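Long-range contacts in aminopeptidase C (Lactobacillus rhamnosus, PDB 4K7C), which probably removes amino acids from the N-terminal ends of peptides, working as a papain-like cysteine aminopeptidase assembled into a hexamer: residues S67-M72 with Y98-D103; K157-E162 with N221-F226; T163-K168 with A216-N221; G174-K179 with A209-I214. One frame throughout, in Å; residues are numbered along the deposited sequence. Where two conformers were deposited one is given.

Interaction 1: S67-M72 with Y98-D103; sequences SGRCWM and YTFFWD
Arg69 and Phe100 face each other with CA atoms 7.6 Å apart, and Met72 and Thr99 with CA atoms 7.1 Å apart, where the turn opening helix 70-87 meets one side of helix 96-117. Arg69, the residue just before the helix, lays its aliphatic stem over a face of the Phe100 ring, with CD 3.6 Å from the ring centroid in a CH-pi contact. The chain then bends at chi3 (-62°), turning NE toward Ser67 OG; this bond of 2.8 Å lies close to the guanidinium plane. A long arginine suits the place because its apolar stem covers a face of the ring while its charged head reaches polar groups, Glu162 among them. Met72, present as selenomethionine, is extended past CG. Its SE sits 3.4 Å from Thr99 OG1, a hydroxyl bonded to Gln96 O; its CE comes to the edge of the ring, 3.9 Å from Phe100 CD1, and SE makes an oblique Met-aromatic contact with it. Beside it, Trp71 turns its benzo edge to Asp103, CZ2 lying 3.4 Å from OD2, while NE1 bonds Asp138 O and the carboxylate pairs with Lys107. No hydrogen bond crosses the contact. Cys70, first in the helix, touches Gln64 and His364, an arrangement consistent with the papain-like active site, whose nucleophilic cysteine begins the long helix of the helical domain.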
# COMPACT_ATOMS: atom_id res chain seq x y z
N SER A 67 22.34 7.99 2.44
CA SER A 67 23.69 8.41 2.30
C SER A 67 24.31 8.48 3.71
O SER A 67 23.59 8.43 4.72
CB SER A 67 23.76 9.82 1.65
OG SER A 67 23.35 10.80 2.56
N GLY A 68 25.64 8.48 3.76
CA GLY A 68 26.38 8.56 5.06
C GLY A 68 26.88 9.98 5.36
O GLY A 68 28.03 10.15 5.81
N ARG A 69 26.00 10.98 5.23
CA ARG A 69 26.40 12.35 5.27
C ARG A 69 26.05 12.96 6.64
O ARG A 69 26.00 14.17 6.76
CB ARG A 69 25.71 13.18 4.16
CG ARG A 69 26.16 12.82 2.80
CD ARG A 69 25.47 13.61 1.70
NE ARG A 69 24.02 13.37 1.70
CZ ARG A 69 23.13 14.09 1.07
NH1 ARG A 69 23.45 15.21 0.40
NH2 ARG A 69 21.86 13.73 1.14
N CYS A 70 25.90 12.13 7.68
CA CYS A 70 25.42 12.66 8.98
C CYS A 70 26.29 13.84 9.45
O CYS A 70 25.75 14.89 9.75
CB CYS A 70 25.38 11.55 10.01
SG CYS A 70 27.04 10.98 10.29
N TRP A 71 27.61 13.70 9.35
CA TRP A 71 28.57 14.72 9.82
C TRP A 71 28.33 16.09 9.18
O TRP A 71 28.36 17.08 9.85
CB TRP A 71 29.99 14.26 9.57
CG TRP A 71 30.39 14.05 8.10
CD1 TRP A 71 29.85 13.15 7.20
CD2 TRP A 71 31.44 14.72 7.40
NE1 TRP A 71 30.47 13.26 6.00
CE2 TRP A 71 31.49 14.18 6.11
CE3 TRP A 71 32.33 15.72 7.75
CZ2 TRP A 71 32.42 14.60 5.17
CZ3 TRP A 71 33.29 16.12 6.81
CH2 TRP A 71 33.32 15.57 5.57
N MSE A 72 28.00 16.07 7.89
CA MSE A 72 27.67 17.29 7.14
C MSE A 72 26.33 17.88 7.52
O MSE A 72 26.19 19.06 7.75
CB MSE A 72 27.61 17.04 5.63
CG MSE A 72 28.77 16.38 5.03
SE MSE A 72 28.35 16.17 3.12
CE MSE A 72 30.09 15.35 2.98
N TYR A 98 26.15 20.40 -1.76
CA TYR A 98 27.30 21.30 -1.98
C TYR A 98 28.54 20.77 -1.27
O TYR A 98 29.57 20.58 -1.91
CB TYR A 98 26.96 22.77 -1.63
CG TYR A 98 28.03 23.76 -2.06
CD1 TYR A 98 28.16 24.21 -3.37
CD2 TYR A 98 28.96 24.19 -1.14
CE1 TYR A 98 29.17 25.12 -3.73
CE2 TYR A 98 30.01 25.04 -1.51
CZ TYR A 98 30.05 25.53 -2.78
OH TYR A 98 31.08 26.46 -3.13
N THR A 99 28.40 20.46 0.03
CA THR A 99 29.52 19.94 0.80
C THR A 99 29.86 18.56 0.35
O THR A 99 31.03 18.18 0.32
CB THR A 99 29.24 19.93 2.33
OG1 THR A 99 27.87 19.49 2.56
CG2 THR A 99 29.40 21.29 2.90
N PHE A 100 28.87 17.81 -0.18
CA PHE A 100 29.10 16.42 -0.59
C PHE A 100 29.96 16.41 -1.85
O PHE A 100 30.92 15.59 -2.04
CB PHE A 100 27.77 15.74 -0.88
CG PHE A 100 27.81 14.21 -0.94
CD1 PHE A 100 28.47 13.44 -0.00
CD2 PHE A 100 27.06 13.54 -1.91
CE1 PHE A 100 28.41 12.08 -0.03
CE2 PHE A 100 26.98 12.14 -1.95
CZ PHE A 100 27.65 11.41 -1.00
N PHE A 101 29.64 17.30 -2.76
CA PHE A 101 30.44 17.41 -3.98
C PHE A 101 31.96 17.63 -3.70
O PHE A 101 32.79 16.89 -4.17
CB PHE A 101 29.83 18.52 -4.91
CG PHE A 101 30.57 18.65 -6.26
CD1 PHE A 101 30.06 18.17 -7.45
CD2 PHE A 101 31.82 19.25 -6.29
CE1 PHE A 101 30.77 18.33 -8.64
CE2 PHE A 101 32.53 19.37 -7.46
CZ PHE A 101 32.04 18.87 -8.62
N TRP A 102 32.27 18.69 -2.94
CA TRP A 102 33.63 19.12 -2.66
C TRP A 102 34.34 18.12 -1.77
O TRP A 102 35.51 17.82 -1.99
CB TRP A 102 33.61 20.49 -2.06
CG TRP A 102 33.17 21.53 -3.04
CD1 TRP A 102 32.13 22.40 -2.92
CD2 TRP A 102 33.79 21.81 -4.30
NE1 TRP A 102 32.07 23.21 -4.04
CE2 TRP A 102 33.07 22.87 -4.89
CE3 TRP A 102 34.87 21.29 -4.98
CZ2 TRP A 102 33.43 23.44 -6.17
CZ3 TRP A 102 35.21 21.80 -6.25
CH2 TRP A 102 34.48 22.85 -6.84
N ASP A 103 33.60 17.48 -0.87
CA ASP A 103 34.16 16.44 -0.06
C ASP A 103 34.67 15.26 -0.92
O ASP A 103 35.86 14.78 -0.83
CB ASP A 103 33.16 15.95 0.99
CG ASP A 103 33.76 14.92 1.91
OD1 ASP A 103 34.79 15.25 2.55
OD2 ASP A 103 33.18 13.75 2.00

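Interaction 2: K157-E162 with N221-F226; sequences KSVMPE and NPPTKF
Val159 is the bump, and Pro223 with the Phe226 ring forms the hollow, where in the helical domain of this papain-like fold the loop before helix 170-192 meets the loop that leads into the hairpin of strands 226-231 and 237-243. With CG1 anti to the backbone N (chi1 172°), the valine pushes that methyl over one face of the Phe226 ring, 4.1 Å from its centroid, in a CH-pi contact; the same methyl rests 4.0 Å from Pro223 CG. A compact branched residue fits well, since its second methyl, CG2, settles 3.9 Å from Phe226 CD2. Val155, Pro156, Pro245 and Phe248 also touch this side chain. Were Phe226 an alanine, the Val159 methyls would probably lose their floor and a gap would open between loop and hairpin. Met160, a selenomethionine here, is the second bump: an unbranched, extended chain that runs past the proline pair, with SE 3.9 Å from Pro223 CD and crossing that ring at about a right angle. Its methyl CE ends beside the backbone of Asn221, whose side chain bonds Gln27 of the second subunit. No direct hydrogen bond joins the loops; instead one water donates to both backbones, at 3.0 Å to Val159 O and 3.2 Å to Asn221 O.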
# COMPACT_ATOMS: atom_id res chain seq x y z
N LYS A 157 20.16 25.41 0.31
CA LYS A 157 19.70 24.19 -0.29
C LYS A 157 19.03 24.38 -1.65
O LYS A 157 19.30 23.65 -2.59
CB LYS A 157 18.79 23.41 0.72
CG LYS A 157 18.57 21.94 0.24
CD LYS A 157 17.48 21.29 1.05
CE LYS A 157 17.26 19.88 0.66
NZ LYS A 157 18.59 19.21 0.87
N SER A 158 18.17 25.38 -1.79
CA SER A 158 17.51 25.67 -3.06
C SER A 158 18.46 25.95 -4.19
O SER A 158 18.08 25.80 -5.30
CB SER A 158 16.56 26.87 -2.93
OG SER A 158 17.28 28.05 -2.61
N VAL A 159 19.70 26.33 -3.87
CA VAL A 159 20.67 26.74 -4.87
C VAL A 159 21.53 25.59 -5.40
O VAL A 159 22.03 25.66 -6.56
CB VAL A 159 21.55 27.88 -4.28
CG1 VAL A 159 22.71 28.24 -5.19
CG2 VAL A 159 20.71 29.13 -4.06
N MSE A 160 21.67 24.54 -4.62
CA MSE A 160 22.27 23.28 -5.05
C MSE A 160 21.45 22.12 -4.45
O MSE A 160 21.80 21.57 -3.39
CB MSE A 160 23.72 23.04 -4.72
CG MSE A 160 24.16 21.97 -5.64
SE MSE A 160 26.11 21.62 -5.45
CE MSE A 160 26.39 20.38 -6.92
N PRO A 161 20.32 21.83 -5.08
CA PRO A 161 19.41 20.80 -4.60
C PRO A 161 20.00 19.39 -4.66
O PRO A 161 21.03 19.10 -5.37
CB PRO A 161 18.21 20.89 -5.57
CG PRO A 161 18.35 22.11 -6.36
CD PRO A 161 19.82 22.47 -6.31
N GLU A 162 19.35 18.50 -3.95
CA GLU A 162 19.65 17.09 -4.07
C GLU A 162 19.44 16.54 -5.50
O GLU A 162 18.59 16.97 -6.29
CB GLU A 162 18.80 16.24 -3.04
CG GLU A 162 19.06 16.66 -1.61
CD GLU A 162 20.38 16.10 -1.14
OE1 GLU A 162 20.55 14.86 -1.27
OE2 GLU A 162 21.23 16.91 -0.65
N ASN A 221 26.59 20.76 -11.11
CA ASN A 221 27.66 21.72 -11.13
C ASN A 221 27.60 22.57 -9.88
O ASN A 221 26.57 23.21 -9.56
CB ASN A 221 27.49 22.67 -12.28
CG ASN A 221 27.53 22.01 -13.63
OD1 ASN A 221 28.34 21.09 -13.93
ND2 ASN A 221 26.55 22.37 -14.42
N PRO A 222 28.71 22.66 -9.18
CA PRO A 222 28.70 23.58 -8.03
C PRO A 222 28.54 25.01 -8.43
O PRO A 222 29.22 25.49 -9.38
CB PRO A 222 30.07 23.38 -7.41
CG PRO A 222 30.58 22.15 -7.99
CD PRO A 222 30.03 22.04 -9.38
N PRO A 223 27.64 25.71 -7.78
CA PRO A 223 27.43 27.09 -8.12
C PRO A 223 28.65 28.00 -7.76
O PRO A 223 29.38 27.73 -6.85
CB PRO A 223 26.25 27.49 -7.26
CG PRO A 223 26.15 26.43 -6.21
CD PRO A 223 26.68 25.20 -6.79
N THR A 224 28.83 29.08 -8.51
CA THR A 224 29.84 30.07 -8.23
C THR A 224 29.25 31.49 -7.92
O THR A 224 29.88 32.31 -7.25
CB THR A 224 30.79 30.21 -9.45
OG1 THR A 224 30.03 30.42 -10.65
CG2 THR A 224 31.67 28.93 -9.60
N LYS A 225 28.08 31.77 -8.39
CA LYS A 225 27.45 33.07 -8.23
C LYS A 225 25.93 32.90 -8.25
O LYS A 225 25.39 32.24 -9.17
CB LYS A 225 27.87 33.95 -9.39
CG LYS A 225 27.23 35.31 -9.38
CD LYS A 225 27.92 36.23 -10.37
CE LYS A 225 26.97 36.61 -11.48
NZ LYS A 225 27.65 37.65 -12.30
N PHE A 226 25.21 33.47 -7.28
CA PHE A 226 23.74 33.33 -7.33
C PHE A 226 23.06 34.48 -6.60
O PHE A 226 23.67 35.16 -5.74
CB PHE A 226 23.34 32.01 -6.64
CG PHE A 226 23.87 31.90 -5.21
CD1 PHE A 226 25.16 31.48 -4.96
CD2 PHE A 226 23.11 32.23 -4.18
CE1 PHE A 226 25.67 31.40 -3.66
CE2 PHE A 226 23.55 32.13 -2.87
CZ PHE A 226 24.85 31.71 -2.60
O HOH W 1 23.66 24.04 -8.56

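Interaction 3: T163-K168 with A216-N221; sequences TYSSSK and AYTLGN
Thr163 points its hydroxyl at the last turn of helix 197-219, and OG1 donates to Thr218 O over 2.8 Å, in the carbonyl plane with a C=O...donor angle of 147°. The hydroxyl is placed between the backbone N and the carbonyl carbon (chi1 68°), a setting that also brings OG1 round to receive Ser166 N, 3.3 Å away. Ser166 answers in the other direction: its OG accepts from Thr163 N at 2.8 Å and is bonded to Glu162 as well. The methyl of Thr163 lies along the helix end instead, CG2 being 3.3 Å from Leu219 O, so the two branches of the threonine serve different neighbours. A valine in its place would probably cost Thr218 O its direct hydroxyl donor and leave Ser166 N without the OG1 acceptor, loosening the turn from the helix. Ser165 flanks Thr218, with OG 3.7 Å from Thr218 CB, and reaches the same carbonyl indirectly: it donates to a water at 2.7 Å, and that water donates to Thr218 O. Thr218 turns its own hydroxyl back to Ile214 O. Leu219 brings CD2 to the turn, 3.8 Å from Ser166 N, while Phe100, Phe101 and Leu172 also pack on this leucine. Gly220 then leaves the helix with positive phi (99°), where a side chain would press on the carbonyl O of the residue before, so glycine suits the place. The loop side is an ST motif, a hydroxyl accepting from the backbone N three residues on, here set against a helix C-terminus.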
# COMPACT_ATOMS: atom_id res chain seq x y z
N THR A 163 20.20 15.50 -5.77
CA THR A 163 20.06 14.66 -6.94
C THR A 163 19.80 13.19 -6.50
O THR A 163 19.68 12.90 -5.32
CB THR A 163 21.31 14.69 -7.79
OG1 THR A 163 22.34 14.03 -7.07
CG2 THR A 163 21.74 16.18 -8.20
N TYR A 164 19.62 12.33 -7.47
CA TYR A 164 19.49 10.88 -7.23
C TYR A 164 20.61 10.40 -6.36
O TYR A 164 20.35 9.78 -5.38
CB TYR A 164 19.35 10.07 -8.53
CG TYR A 164 19.15 8.61 -8.32
CD1 TYR A 164 17.91 8.01 -8.48
CD2 TYR A 164 20.23 7.80 -7.96
CE1 TYR A 164 17.76 6.64 -8.19
CE2 TYR A 164 20.08 6.46 -7.77
CZ TYR A 164 18.84 5.89 -7.92
OH TYR A 164 18.69 4.54 -7.72
N SER A 165 21.86 10.68 -6.73
CA SER A 165 23.01 10.08 -6.10
C SER A 165 23.28 10.71 -4.73
O SER A 165 23.81 10.08 -3.88
CB SER A 165 24.24 10.19 -6.96
OG SER A 165 24.13 9.46 -8.12
N SER A 166 22.95 11.98 -4.58
CA SER A 166 23.27 12.63 -3.30
C SER A 166 22.42 12.04 -2.19
O SER A 166 22.88 11.97 -1.06
CB SER A 166 23.07 14.16 -3.32
OG SER A 166 21.76 14.62 -3.62
N SER A 167 21.20 11.64 -2.52
CA SER A 167 20.26 11.08 -1.59
C SER A 167 20.24 9.49 -1.63
O SER A 167 19.54 8.83 -0.83
CB SER A 167 18.88 11.74 -1.79
OG SER A 167 18.74 12.96 -1.02
N LYS A 168 21.07 8.88 -2.49
CA LYS A 168 21.24 7.44 -2.61
C LYS A 168 22.60 7.19 -3.23
O LYS A 168 22.70 7.05 -4.46
CB LYS A 168 20.12 6.85 -3.45
CG LYS A 168 19.97 5.36 -3.54
CD LYS A 168 18.54 5.06 -4.02
CE LYS A 168 18.38 3.63 -4.50
NZ LYS A 168 19.37 2.69 -3.89
N ALA A 216 30.14 15.82 -11.34
CA ALA A 216 29.27 16.81 -11.97
C ALA A 216 28.06 16.09 -12.53
O ALA A 216 26.87 16.52 -12.36
CB ALA A 216 30.05 17.53 -13.04
N TYR A 217 28.30 14.94 -13.14
CA TYR A 217 27.15 14.18 -13.69
C TYR A 217 26.21 13.66 -12.58
O TYR A 217 24.98 13.64 -12.75
CB TYR A 217 27.60 12.99 -14.48
CG TYR A 217 28.05 13.27 -15.90
CD1 TYR A 217 28.34 14.57 -16.34
CD2 TYR A 217 28.31 12.24 -16.76
CE1 TYR A 217 28.80 14.84 -17.64
CE2 TYR A 217 28.74 12.49 -18.06
CZ TYR A 217 29.02 13.77 -18.49
OH TYR A 217 29.43 13.94 -19.78
N THR A 218 26.78 13.16 -11.50
CA THR A 218 25.98 12.61 -10.37
C THR A 218 25.31 13.62 -9.50
O THR A 218 24.22 13.37 -9.01
CB THR A 218 26.77 11.61 -9.53
OG1 THR A 218 28.04 12.11 -9.10
CG2 THR A 218 26.96 10.33 -10.34
N LEU A 219 26.00 14.73 -9.25
CA LEU A 219 25.65 15.67 -8.20
C LEU A 219 25.28 17.07 -8.68
O LEU A 219 24.60 17.79 -7.92
CB LEU A 219 26.82 15.77 -7.24
CG LEU A 219 27.28 14.47 -6.55
CD1 LEU A 219 28.41 14.77 -5.59
CD2 LEU A 219 26.12 13.77 -5.82
N GLY A 220 25.64 17.39 -9.92
CA GLY A 220 25.43 18.74 -10.53
C GLY A 220 26.72 19.59 -10.49
O GLY A 220 27.77 19.24 -9.95
N ASN A 221 26.59 20.76 -11.11
CA ASN A 221 27.66 21.72 -11.13
C ASN A 221 27.60 22.57 -9.88
O ASN A 221 26.57 23.21 -9.56
CB ASN A 221 27.49 22.67 -12.28
CG ASN A 221 27.53 22.01 -13.63
OD1 ASN A 221 28.34 21.09 -13.93
ND2 ASN A 221 26.55 22.37 -14.42
O HOH W 2 22.66 11.29 -9.55

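Interaction 4: G174-K179 with A209-I214; sequences GLLNLK and AEDYRI
Lys179 reaches from helix 170-192 to Glu210 and Asp211 of helix 197-219, the partner in an antiparallel helical hairpin of the helical domain. The segment axes run 11.2 Å apart at 176°, wide enough to admit long side chains between them. The tight part is ionic. Lys179 leaves its helix with CG anti to the backbone N (chi1 177°) and then bends at chi2 and chi4, which carries NZ in between the two acids: it donates to Glu210 OE1 at 2.9 Å and to Asp211 OD1 at 3.0 Å. Glu210 is met on the anti side of its oxygen and Asp211 on the syn side, each somewhat out of the carboxylate plane. Asp183, on the lysine's own helix, adds a further salt bridge, so the ammonium is shared among three acids, which would favour its protonated form in a largely buried place. Asp211 keeps its other oxygen for Tyr112 OH.

The rest is looser: Ile214 CD1 stays 4.3 Å from Lys179 CG, and the Leu176 methyl CD1 only skirts the carboxylate of Asp211. Leucine and isoleucine suit this end because Leu176 also packs on Lys104 and Ser108 of helix 96-117, and Ile214 on Leu172 of the partner helix. The partly exposed Glu210 marks the solvent side of the otherwise buried contact, whereas Leu175 is covered by Phe343 of the second subunit. The closeness at the acid end extends to carbon: Lys179 CE stands 3.1 Å from Glu210 OE1, and Lys179 CG 3.3 Å from Asp211 OD1.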
# COMPACT_ATOMS: atom_id res chain seq x y z
N GLY A 174 30.39 3.19 -5.29
CA GLY A 174 30.92 2.00 -5.98
C GLY A 174 31.78 2.35 -7.18
O GLY A 174 32.88 1.84 -7.39
N LEU A 175 31.30 3.27 -8.01
CA LEU A 175 32.01 3.64 -9.26
C LEU A 175 33.21 4.51 -8.94
O LEU A 175 34.28 4.27 -9.49
CB LEU A 175 31.08 4.42 -10.24
CG LEU A 175 31.71 4.84 -11.57
CD1 LEU A 175 32.16 3.60 -12.34
CD2 LEU A 175 30.70 5.72 -12.35
N LEU A 176 33.09 5.37 -7.93
CA LEU A 176 34.23 6.25 -7.66
C LEU A 176 35.37 5.41 -7.03
O LEU A 176 36.55 5.60 -7.34
CB LEU A 176 33.82 7.44 -6.80
CG LEU A 176 34.94 8.43 -6.43
CD1 LEU A 176 35.53 8.98 -7.71
CD2 LEU A 176 34.29 9.49 -5.58
N ASN A 177 35.00 4.48 -6.16
CA ASN A 177 36.00 3.61 -5.53
C ASN A 177 36.71 2.78 -6.58
O ASN A 177 37.93 2.59 -6.52
CB ASN A 177 35.33 2.77 -4.43
CG ASN A 177 35.09 3.54 -3.20
OD1 ASN A 177 35.59 4.67 -3.00
ND2 ASN A 177 34.31 2.97 -2.32
N LEU A 178 35.96 2.34 -7.58
CA LEU A 178 36.55 1.52 -8.65
C LEU A 178 37.56 2.36 -9.41
O LEU A 178 38.74 1.99 -9.62
CB LEU A 178 35.47 1.04 -9.55
CG LEU A 178 35.86 0.55 -10.95
CD1 LEU A 178 36.92 -0.54 -10.92
CD2 LEU A 178 34.66 0.11 -11.78
N LYS A 179 37.12 3.57 -9.72
CA LYS A 179 37.98 4.55 -10.46
C LYS A 179 39.29 4.83 -9.65
O LYS A 179 40.42 4.79 -10.22
CB LYS A 179 37.20 5.86 -10.71
CG LYS A 179 38.01 6.96 -11.38
CD LYS A 179 38.58 6.59 -12.72
CE LYS A 179 38.95 7.79 -13.58
NZ LYS A 179 39.80 8.71 -12.89
N ALA A 209 40.34 15.23 -13.58
CA ALA A 209 39.39 15.76 -14.57
C ALA A 209 38.24 14.76 -14.74
O ALA A 209 37.12 15.14 -14.82
CB ALA A 209 39.99 16.04 -15.94
N GLU A 210 38.58 13.50 -14.84
CA GLU A 210 37.58 12.43 -14.92
C GLU A 210 36.75 12.35 -13.66
O GLU A 210 35.55 12.22 -13.78
CB GLU A 210 38.31 11.11 -15.16
CG GLU A 210 39.02 11.05 -16.50
CD GLU A 210 40.14 10.03 -16.61
OE1 GLU A 210 40.63 9.57 -15.53
OE2 GLU A 210 40.46 9.66 -17.75
N ASP A 211 37.36 12.36 -12.48
CA ASP A 211 36.61 12.37 -11.25
C ASP A 211 35.64 13.56 -11.14
O ASP A 211 34.50 13.41 -10.66
CB ASP A 211 37.54 12.34 -10.03
CG ASP A 211 38.53 11.17 -10.06
OD1 ASP A 211 38.23 10.23 -10.84
OD2 ASP A 211 39.60 11.24 -9.31
N TYR A 212 36.11 14.74 -11.56
CA TYR A 212 35.29 15.92 -11.60
C TYR A 212 34.01 15.67 -12.41
O TYR A 212 32.88 16.01 -11.97
CB TYR A 212 36.10 17.18 -12.09
CG TYR A 212 35.29 18.45 -11.98
CD1 TYR A 212 35.27 19.18 -10.84
CD2 TYR A 212 34.43 18.85 -12.99
CE1 TYR A 212 34.48 20.29 -10.68
CE2 TYR A 212 33.64 20.00 -12.85
CZ TYR A 212 33.69 20.70 -11.68
OH TYR A 212 32.90 21.80 -11.53
N ARG A 213 34.15 15.09 -13.58
CA ARG A 213 33.05 14.78 -14.45
C ARG A 213 32.05 13.74 -13.87
O ARG A 213 30.85 13.91 -14.00
CB ARG A 213 33.58 14.37 -15.79
CG ARG A 213 32.48 13.88 -16.71
CD ARG A 213 32.95 13.81 -18.13
NE ARG A 213 33.93 12.81 -18.42
CZ ARG A 213 35.23 13.12 -18.66
NH1 ARG A 213 36.09 12.19 -19.04
NH2 ARG A 213 35.68 14.39 -18.46
N ILE A 214 32.56 12.71 -13.20
CA ILE A 214 31.70 11.74 -12.47
C ILE A 214 30.85 12.41 -11.41
O ILE A 214 29.66 12.20 -11.30
CB ILE A 214 32.59 10.61 -11.83
CG1 ILE A 214 33.22 9.78 -12.94
CG2 ILE A 214 31.77 9.82 -10.81
CD1 ILE A 214 34.35 8.87 -12.48

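In the fold
The four contacts bind the helical domain together, and interaction 1 lies nearest the probable active site because it contains Cys70. Its centre is about 11 Å from that of interaction 3 and about 14 Å from that of interaction 2. Arg69 joins all three, its NH2 lying 3.0 Å from both Glu162 OE1, in a salt bridge, and Ser166 O. Interactions 2 and 3 share Asn221, and Glu162 OE1 comes 2.6 Å from Ser167 OG. Interaction 4 is earlier on the shared helix 197-219, about 13 Å from interaction 3 between centres, and meets interaction 1 through Tyr212 and Phe101. Interactions 2, 3 and 4 touch the second subunit, and so does Trp102 of interaction 1.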